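Local coordinates for RabGDI protein (Plasmodium falciparum 3D7, PDB 3P1W) that probably acts as a Rab GDP-dissociation inhibitor, holding Rab GTPases in their GDP-bound form and controlling their cycling on and off membranes, at residues Glu19-Gly27 against Ala301-Tyr312; Lys31-Tyr42 against Asp445-Trp454. All blocks are in the same frame, centred on the assembly; numbering follows the deposited sequence.

Contact 1 (Glu19-Gly27 against Ala301-Tyr312); sequences EHYDVIILG and AYCDKVICDPSY
The strands turn a corner at the same level, at Asp22 and at Asp304, and stay paired in parallel on either side of it, Tyr302 and Lys305 facing His20 and Val23. Before the corner, Tyr302 N donates to Glu19 O (2.8 Å) and Tyr302 O receives Tyr21 N. At the corner Asp22 O takes Lys305 N at 3.1 Å and a weak bond from Asp304 N. Regular parallel pairing then resumes: Ile24 gives its N-H to Lys305 O and takes Ile307 N on its own carbonyl, and Leu26 N reaches Ile307 O at 2.9 Å.

The His20 ring swings toward the partner strand because its CG is anti to the backbone N (chi1 -175°), and NE2 makes a weak bond, at the ring edge, with Asp304 OD1 at 3.3 Å. Asp22 OD1 lies 4.1 Å from Asp304 OD2, a pair of like charges, while Asp22 OD2 is held by the backbone N of Lys45. Just past the corner, Ile24 lays CG1 against Cys303 CB (3.7 Å) and CD1 against its sulfur. At the far end, Leu26 CB stands over the centre of the Tyr312 ring, 3.6 Å from the centroid and 9° off the normal, a CH-pi contact; Tyr312 OH bonds to Arg51 N. Gly27 follows with a positive phi of 103°, its CA passing 3.7 Å from Asp309 OD2.

Strand 23-26 has strand 46-49 as its other parallel neighbour, consistent with the Rossmann-like fold to which the GDI family is related. The like-charged Asp22-Asp304 pair is probably offset in part by the weak His20 bond and by Lys45 N on Asp22, which leaves backbone bonds and buried apolar contacts to carry the pairing.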
# COMPACT_ATOMS: atom_id res chain seq x y z
N GLU A 19 20.45 -26.31 15.11
CA GLU A 19 19.86 -25.83 13.85
C GLU A 19 20.46 -24.48 13.43
O GLU A 19 20.67 -23.62 14.28
CB GLU A 19 18.35 -25.63 14.00
CG GLU A 19 17.50 -26.82 13.63
CD GLU A 19 16.02 -26.61 13.93
OE1 GLU A 19 15.56 -25.45 13.97
OE2 GLU A 19 15.32 -27.62 14.14
N HIS A 20 20.74 -24.31 12.14
CA HIS A 20 21.31 -23.05 11.63
C HIS A 20 20.66 -22.60 10.33
O HIS A 20 20.48 -23.38 9.40
CB HIS A 20 22.83 -23.13 11.43
CG HIS A 20 23.44 -21.82 11.03
ND1 HIS A 20 23.47 -21.38 9.72
CD2 HIS A 20 24.01 -20.84 11.77
CE1 HIS A 20 24.04 -20.18 9.68
NE2 HIS A 20 24.38 -19.84 10.91
N TYR A 21 20.33 -21.30 10.27
CA TYR A 21 19.71 -20.70 9.10
C TYR A 21 20.49 -19.46 8.68
O TYR A 21 21.13 -18.81 9.50
CB TYR A 21 18.26 -20.34 9.41
CG TYR A 21 17.45 -21.51 9.88
CD1 TYR A 21 16.83 -22.36 8.97
CD2 TYR A 21 17.32 -21.80 11.24
CE1 TYR A 21 16.11 -23.45 9.40
CE2 TYR A 21 16.60 -22.90 11.67
CZ TYR A 21 15.99 -23.72 10.75
OH TYR A 21 15.27 -24.82 11.15
N ASP A 22 20.42 -19.13 7.41
CA ASP A 22 20.98 -17.86 6.95
C ASP A 22 20.18 -16.71 7.57
O ASP A 22 20.75 -15.78 8.14
CB ASP A 22 20.96 -17.79 5.42
CG ASP A 22 21.92 -18.78 4.78
OD1 ASP A 22 23.09 -18.79 5.19
OD2 ASP A 22 21.50 -19.54 3.89
N VAL A 23 18.86 -16.79 7.46
CA VAL A 23 17.98 -15.75 8.00
C VAL A 23 16.82 -16.42 8.72
O VAL A 23 16.23 -17.38 8.21
CB VAL A 23 17.44 -14.83 6.89
CG1 VAL A 23 16.63 -13.66 7.49
CG2 VAL A 23 18.58 -14.28 6.03
N ILE A 24 16.50 -15.92 9.91
CA ILE A 24 15.23 -16.26 10.57
C ILE A 24 14.32 -15.02 10.46
O ILE A 24 14.74 -13.88 10.70
CB ILE A 24 15.41 -16.70 12.02
CG1 ILE A 24 16.24 -17.98 12.10
CG2 ILE A 24 14.05 -16.92 12.72
CD1 ILE A 24 16.56 -18.41 13.53
N ILE A 25 13.08 -15.26 10.08
CA ILE A 25 12.12 -14.20 9.82
C ILE A 25 11.02 -14.34 10.85
O ILE A 25 10.49 -15.43 11.02
CB ILE A 25 11.56 -14.25 8.36
CG1 ILE A 25 12.66 -14.01 7.32
CG2 ILE A 25 10.53 -13.13 8.15
CD1 ILE A 25 13.31 -15.27 6.77
N LEU A 26 10.67 -13.24 11.54
CA LEU A 26 9.68 -13.29 12.59
C LEU A 26 8.50 -12.41 12.15
O LEU A 26 8.69 -11.23 11.89
CB LEU A 26 10.27 -12.77 13.90
CG LEU A 26 11.57 -13.45 14.36
CD1 LEU A 26 12.03 -12.80 15.65
CD2 LEU A 26 11.39 -14.94 14.52
N GLY A 27 7.31 -13.01 12.08
CA GLY A 27 6.09 -12.36 11.61
C GLY A 27 5.82 -12.81 10.19
O GLY A 27 6.77 -13.05 9.43
N ALA A 301 17.44 -22.00 17.63
CA ALA A 301 18.08 -22.07 16.32
C ALA A 301 19.07 -20.92 16.20
O ALA A 301 18.87 -19.85 16.80
CB ALA A 301 17.05 -22.01 15.20
N TYR A 302 20.11 -21.14 15.42
CA TYR A 302 21.13 -20.13 15.21
C TYR A 302 20.93 -19.53 13.81
O TYR A 302 20.32 -20.15 12.94
CB TYR A 302 22.52 -20.72 15.45
CG TYR A 302 22.74 -21.04 16.91
CD1 TYR A 302 23.14 -20.04 17.80
CD2 TYR A 302 22.49 -22.31 17.42
CE1 TYR A 302 23.32 -20.31 19.16
CE2 TYR A 302 22.68 -22.59 18.77
CZ TYR A 302 23.09 -21.58 19.63
OH TYR A 302 23.27 -21.84 20.97
N CYS A 303 21.39 -18.29 13.62
CA CYS A 303 21.23 -17.59 12.35
C CYS A 303 22.23 -16.46 12.22
O CYS A 303 22.85 -16.03 13.20
CB CYS A 303 19.80 -17.05 12.21
SG CYS A 303 19.32 -15.93 13.55
N ASP A 304 22.43 -16.01 10.99
CA ASP A 304 23.35 -14.90 10.70
C ASP A 304 22.60 -13.57 10.63
O ASP A 304 23.19 -12.51 10.89
CB ASP A 304 24.08 -15.15 9.37
CG ASP A 304 24.93 -16.41 9.40
OD1 ASP A 304 25.50 -16.73 10.46
OD2 ASP A 304 25.02 -17.10 8.36
N LYS A 305 21.32 -13.62 10.27
CA LYS A 305 20.49 -12.42 10.22
C LYS A 305 19.07 -12.71 10.65
O LYS A 305 18.58 -13.84 10.54
CB LYS A 305 20.48 -11.83 8.80
CG LYS A 305 21.89 -11.52 8.24
CD LYS A 305 21.85 -10.93 6.85
CE LYS A 305 23.23 -10.85 6.19
NZ LYS A 305 24.28 -10.17 7.02
N VAL A 306 18.38 -11.65 11.08
CA VAL A 306 16.97 -11.74 11.38
C VAL A 306 16.23 -10.62 10.61
O VAL A 306 16.75 -9.52 10.47
CB VAL A 306 16.70 -11.58 12.90
CG1 VAL A 306 15.22 -11.34 13.20
CG2 VAL A 306 17.20 -12.78 13.67
N ILE A 307 15.04 -10.93 10.11
CA ILE A 307 14.11 -9.89 9.60
C ILE A 307 12.87 -10.01 10.43
O ILE A 307 12.36 -11.12 10.62
CB ILE A 307 13.77 -10.10 8.11
CG1 ILE A 307 15.01 -9.98 7.24
CG2 ILE A 307 12.71 -9.06 7.64
CD1 ILE A 307 14.83 -10.65 5.85
N CYS A 308 12.36 -8.90 10.95
CA CYS A 308 11.16 -8.99 11.75
C CYS A 308 10.38 -7.70 11.71
O CYS A 308 10.90 -6.67 11.34
CB CYS A 308 11.51 -9.35 13.19
SG CYS A 308 12.49 -8.13 14.09
N ASP A 309 9.13 -7.79 12.12
CA ASP A 309 8.33 -6.57 12.29
C ASP A 309 8.58 -5.95 13.68
O ASP A 309 9.19 -6.59 14.54
CB ASP A 309 6.87 -6.85 11.96
CG ASP A 309 6.15 -7.65 13.01
OD1 ASP A 309 5.86 -7.12 14.10
OD2 ASP A 309 5.79 -8.79 12.70
N PRO A 310 8.12 -4.71 13.91
CA PRO A 310 8.43 -4.02 15.13
C PRO A 310 7.97 -4.73 16.42
O PRO A 310 8.59 -4.55 17.48
CB PRO A 310 7.75 -2.64 14.95
CG PRO A 310 7.75 -2.43 13.50
CD PRO A 310 7.42 -3.82 12.94
N SER A 311 6.94 -5.56 16.33
CA SER A 311 6.43 -6.23 17.51
C SER A 311 7.41 -7.21 18.13
O SER A 311 7.24 -7.57 19.30
CB SER A 311 5.10 -6.96 17.25
OG SER A 311 5.26 -8.11 16.47
N TYR A 312 8.40 -7.64 17.36
CA TYR A 312 9.40 -8.60 17.84
C TYR A 312 10.63 -7.97 18.50
O TYR A 312 11.48 -8.70 19.07
CB TYR A 312 9.81 -9.57 16.72
CG TYR A 312 8.72 -10.53 16.40
CD1 TYR A 312 8.57 -11.71 17.12
CD2 TYR A 312 7.81 -10.26 15.36
CE1 TYR A 312 7.54 -12.61 16.82
CE2 TYR A 312 6.79 -11.13 15.07
CZ TYR A 312 6.65 -12.30 15.80
OH TYR A 312 5.60 -13.15 15.48

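Contact 2 (Lys31-Tyr42 against Asp445-Trp454); sequences KECILSGLLSHY and DLLQIWENLW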
# COMPACT_ATOMS: atom_id res chain seq x y z
N LYS A 31 5.32 -7.84 4.09
CA LYS A 31 6.74 -7.57 3.83
C LYS A 31 7.64 -8.77 4.18
O LYS A 31 8.54 -9.14 3.41
CB LYS A 31 7.21 -6.36 4.61
CG LYS A 31 6.63 -4.99 4.15
CD LYS A 31 7.01 -3.93 5.18
CE LYS A 31 6.50 -2.58 4.87
NZ LYS A 31 7.06 -1.54 5.78
N GLU A 32 7.39 -9.38 5.34
CA GLU A 32 8.17 -10.56 5.78
C GLU A 32 8.03 -11.73 4.80
O GLU A 32 9.02 -12.42 4.48
CB GLU A 32 7.75 -10.97 7.18
CG GLU A 32 8.43 -10.17 8.31
CD GLU A 32 7.86 -8.75 8.51
OE1 GLU A 32 6.68 -8.53 8.16
OE2 GLU A 32 8.59 -7.88 9.01
N CYS A 33 6.80 -11.98 4.36
CA CYS A 33 6.52 -13.05 3.41
C CYS A 33 7.23 -12.82 2.07
O CYS A 33 7.87 -13.74 1.51
CB CYS A 33 5.04 -13.17 3.19
SG CYS A 33 4.17 -13.80 4.61
N ILE A 34 7.15 -11.59 1.56
CA ILE A 34 7.81 -11.22 0.29
C ILE A 34 9.33 -11.38 0.38
O ILE A 34 9.97 -11.98 -0.53
CB ILE A 34 7.41 -9.77 -0.14
CG1 ILE A 34 5.91 -9.70 -0.43
CG2 ILE A 34 8.23 -9.34 -1.34
CD1 ILE A 34 5.28 -8.27 -0.44
N LEU A 35 9.91 -10.88 1.46
CA LEU A 35 11.34 -11.01 1.69
C LEU A 35 11.75 -12.49 1.84
O LEU A 35 12.77 -12.91 1.32
CB LEU A 35 11.78 -10.20 2.92
CG LEU A 35 11.92 -8.70 2.69
CD1 LEU A 35 11.87 -7.91 4.00
CD2 LEU A 35 13.17 -8.37 1.90
N SER A 36 10.93 -13.28 2.53
CA SER A 36 11.17 -14.72 2.66
C SER A 36 11.20 -15.39 1.28
O SER A 36 12.07 -16.25 1.01
CB SER A 36 10.10 -15.39 3.54
OG SER A 36 10.16 -14.92 4.88
N GLY A 37 10.25 -15.01 0.43
CA GLY A 37 10.15 -15.47 -0.95
C GLY A 37 11.41 -15.18 -1.75
O GLY A 37 11.97 -16.07 -2.38
N LEU A 38 11.86 -13.93 -1.69
CA LEU A 38 13.11 -13.51 -2.33
C LEU A 38 14.34 -14.26 -1.80
O LEU A 38 15.23 -14.65 -2.59
CB LEU A 38 13.31 -12.01 -2.15
CG LEU A 38 12.35 -11.12 -2.95
CD1 LEU A 38 12.47 -9.69 -2.47
CD2 LEU A 38 12.66 -11.24 -4.44
N LEU A 39 14.43 -14.43 -0.48
CA LEU A 39 15.56 -15.19 0.12
C LEU A 39 15.56 -16.65 -0.36
O LEU A 39 16.61 -17.18 -0.76
CB LEU A 39 15.50 -15.14 1.65
CG LEU A 39 15.81 -13.76 2.23
CD1 LEU A 39 15.34 -13.59 3.70
CD2 LEU A 39 17.27 -13.45 2.08
N SER A 40 14.40 -17.29 -0.31
CA SER A 40 14.25 -18.67 -0.77
C SER A 40 14.54 -18.78 -2.26
O SER A 40 15.16 -19.75 -2.72
CB SER A 40 12.83 -19.18 -0.43
OG SER A 40 12.59 -20.48 -0.95
N HIS A 41 14.10 -17.79 -3.04
CA HIS A 41 14.39 -17.79 -4.48
C HIS A 41 15.89 -17.71 -4.78
O HIS A 41 16.38 -18.40 -5.70
CB HIS A 41 13.66 -16.63 -5.17
CG HIS A 41 13.91 -16.55 -6.64
ND1 HIS A 41 14.81 -15.65 -7.19
CD2 HIS A 41 13.39 -17.24 -7.68
CE1 HIS A 41 14.83 -15.79 -8.50
NE2 HIS A 41 13.98 -16.75 -8.82
N TYR A 42 16.63 -16.90 -4.02
CA TYR A 42 18.07 -16.73 -4.24
C TYR A 42 18.91 -17.74 -3.43
O TYR A 42 20.09 -17.50 -3.17
CB TYR A 42 18.51 -15.29 -3.95
CG TYR A 42 18.16 -14.30 -5.05
CD1 TYR A 42 17.06 -13.46 -4.94
CD2 TYR A 42 18.94 -14.21 -6.21
CE1 TYR A 42 16.74 -12.55 -5.94
CE2 TYR A 42 18.62 -13.31 -7.23
CZ TYR A 42 17.52 -12.48 -7.08
OH TYR A 42 17.19 -11.57 -8.07
N ASP A 445 10.20 -0.08 1.35
CA ASP A 445 10.82 -0.49 2.61
C ASP A 445 11.45 -1.87 2.49
O ASP A 445 12.59 -2.05 2.89
CB ASP A 445 9.79 -0.50 3.74
CG ASP A 445 10.39 -0.91 5.09
OD1 ASP A 445 11.43 -0.33 5.49
OD2 ASP A 445 9.80 -1.81 5.73
N LEU A 446 10.73 -2.84 1.94
CA LEU A 446 11.30 -4.19 1.81
C LEU A 446 12.47 -4.20 0.84
O LEU A 446 13.46 -4.90 1.09
CB LEU A 446 10.24 -5.26 1.49
CG LEU A 446 9.60 -5.35 0.10
CD1 LEU A 446 10.53 -6.20 -0.80
CD2 LEU A 446 8.21 -6.00 0.19
N LEU A 447 12.42 -3.38 -0.21
CA LEU A 447 13.58 -3.24 -1.11
C LEU A 447 14.81 -2.65 -0.42
O LEU A 447 15.93 -3.07 -0.69
CB LEU A 447 13.23 -2.43 -2.34
CG LEU A 447 12.34 -3.21 -3.32
CD1 LEU A 447 11.92 -2.29 -4.46
CD2 LEU A 447 13.05 -4.46 -3.87
N GLN A 448 14.60 -1.66 0.45
CA GLN A 448 15.69 -1.07 1.24
C GLN A 448 16.28 -2.14 2.17
O GLN A 448 17.51 -2.28 2.26
CB GLN A 448 15.18 0.14 2.04
CG GLN A 448 16.27 1.05 2.65
CD GLN A 448 15.71 2.15 3.55
OE1 GLN A 448 15.30 1.90 4.69
NE2 GLN A 448 15.71 3.38 3.06
N ILE A 449 15.44 -2.91 2.84
CA ILE A 449 15.93 -4.01 3.68
C ILE A 449 16.77 -4.99 2.83
O ILE A 449 17.92 -5.29 3.20
CB ILE A 449 14.79 -4.74 4.39
CG1 ILE A 449 14.19 -3.82 5.47
CG2 ILE A 449 15.31 -6.07 4.98
CD1 ILE A 449 12.91 -4.34 6.10
N TRP A 450 16.24 -5.43 1.68
CA TRP A 450 16.98 -6.32 0.78
C TRP A 450 18.37 -5.78 0.37
O TRP A 450 19.39 -6.49 0.48
CB TRP A 450 16.18 -6.66 -0.48
CG TRP A 450 16.90 -7.63 -1.37
CD1 TRP A 450 17.76 -7.33 -2.41
CD2 TRP A 450 16.88 -9.05 -1.27
NE1 TRP A 450 18.26 -8.49 -2.97
CE2 TRP A 450 17.74 -9.56 -2.29
CE3 TRP A 450 16.21 -9.95 -0.44
CZ2 TRP A 450 17.93 -10.91 -2.47
CZ3 TRP A 450 16.42 -11.31 -0.63
CH2 TRP A 450 17.26 -11.78 -1.64
N GLU A 451 18.41 -4.53 -0.08
CA GLU A 451 19.67 -3.88 -0.46
C GLU A 451 20.74 -3.98 0.64
O GLU A 451 21.93 -4.20 0.35
CB GLU A 451 19.44 -2.40 -0.79
CG GLU A 451 20.73 -1.59 -1.10
CD GLU A 451 20.48 -0.15 -1.58
OE1 GLU A 451 19.38 0.39 -1.37
OE2 GLU A 451 21.40 0.46 -2.16
N ASN A 452 20.31 -3.79 1.88
CA ASN A 452 21.23 -3.71 3.02
C ASN A 452 21.56 -5.04 3.66
O ASN A 452 22.55 -5.14 4.40
CB ASN A 452 20.66 -2.74 4.06
CG ASN A 452 20.77 -1.30 3.61
OD1 ASN A 452 21.87 -0.77 3.50
ND2 ASN A 452 19.64 -0.67 3.33
N LEU A 453 20.76 -6.07 3.37
CA LEU A 453 21.08 -7.43 3.76
C LEU A 453 22.28 -7.91 2.98
O LEU A 453 23.19 -8.48 3.55
CB LEU A 453 19.93 -8.40 3.46
CG LEU A 453 18.64 -8.43 4.28
CD1 LEU A 453 17.66 -9.39 3.61
CD2 LEU A 453 18.89 -8.86 5.71
N TRP A 454 22.28 -7.69 1.67
CA TRP A 454 23.34 -8.23 0.82
C TRP A 454 24.17 -7.18 0.09
O TRP A 454 25.06 -7.52 -0.69
CB TRP A 454 22.73 -9.21 -0.19
CG TRP A 454 21.77 -10.15 0.47
CD1 TRP A 454 20.42 -10.23 0.26
CD2 TRP A 454 22.08 -11.14 1.46
NE1 TRP A 454 19.87 -11.21 1.05
CE2 TRP A 454 20.87 -11.79 1.80
CE3 TRP A 454 23.26 -11.55 2.08
CZ2 TRP A 454 20.82 -12.82 2.73
CZ3 TRP A 454 23.21 -12.57 3.01
CH2 TRP A 454 22.00 -13.19 3.33
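Lys31 reaches across to Asp445 in a salt bridge, NZ lying 2.8 Å from OD2. The extended lysine chain meets the aspartate at about a right angle, and its ammonium approaches from above the carboxylate plane, 39° out of it. Each partner is gripped again by the same residue: Ser431 O accepts from Lys31 NZ, and Ser431 N donates to Asp445 OD2. The buried ammonium thus has both a carboxylate and a carbonyl acceptor. Within helix 31-41, Ser36 OG donates to Glu32 O at 2.8 Å, on the opposite face of that carbonyl from Ser36 N, while Glu32 OE2 bonds to Thr430 OG1. Tyr42 OH pairs with Lys108 NZ.

The remaining interface is apolar. Leu446 is a knob in the hole formed by Lys31, Ile34, Leu35 and Leu38, its CD2 3.7 Å from Ile34 CG2. Trp450, whose CG lies trans to N (chi1 -177°), sends its six-membered ring across to helix 31-41, where CZ3 meets Leu38 CB at 3.5 Å and Leu39 CD2 at 3.6 Å. Tyr42 lies oblique to that ring.

The axes of helices 31-41 and 445-454 come within 10.2 Å, crossing at -40°. With Leu446 as a knob in a hole, the pair joins the first helix after the opening strand of the Rossmann-like domain to the C-terminal helix.

Contacts 1 and 2 adjoin, their centres about 12 Å apart, and helix 30-41 follows strand 20-26 directly in the chain. The two helices of contact 2 pack on the sheet face that carries Val23, Ile25, Lys305 and Ile307: Leu39 touches Val23, Ile25 and Ile307, and Leu453 touches Ile307 and Lys305. Glu32 lies at the seam, its OE2 3.2 Å from Asp309 N and its CB 3.2 Å from Gly27 O, so the end of the paired strands meets the start of helix 30-41. Residues 19-42 are thereby joined to the distant segments 301-312 and 445-454, with the two helices covering one face of the parallel strands, as in an alpha/beta fold.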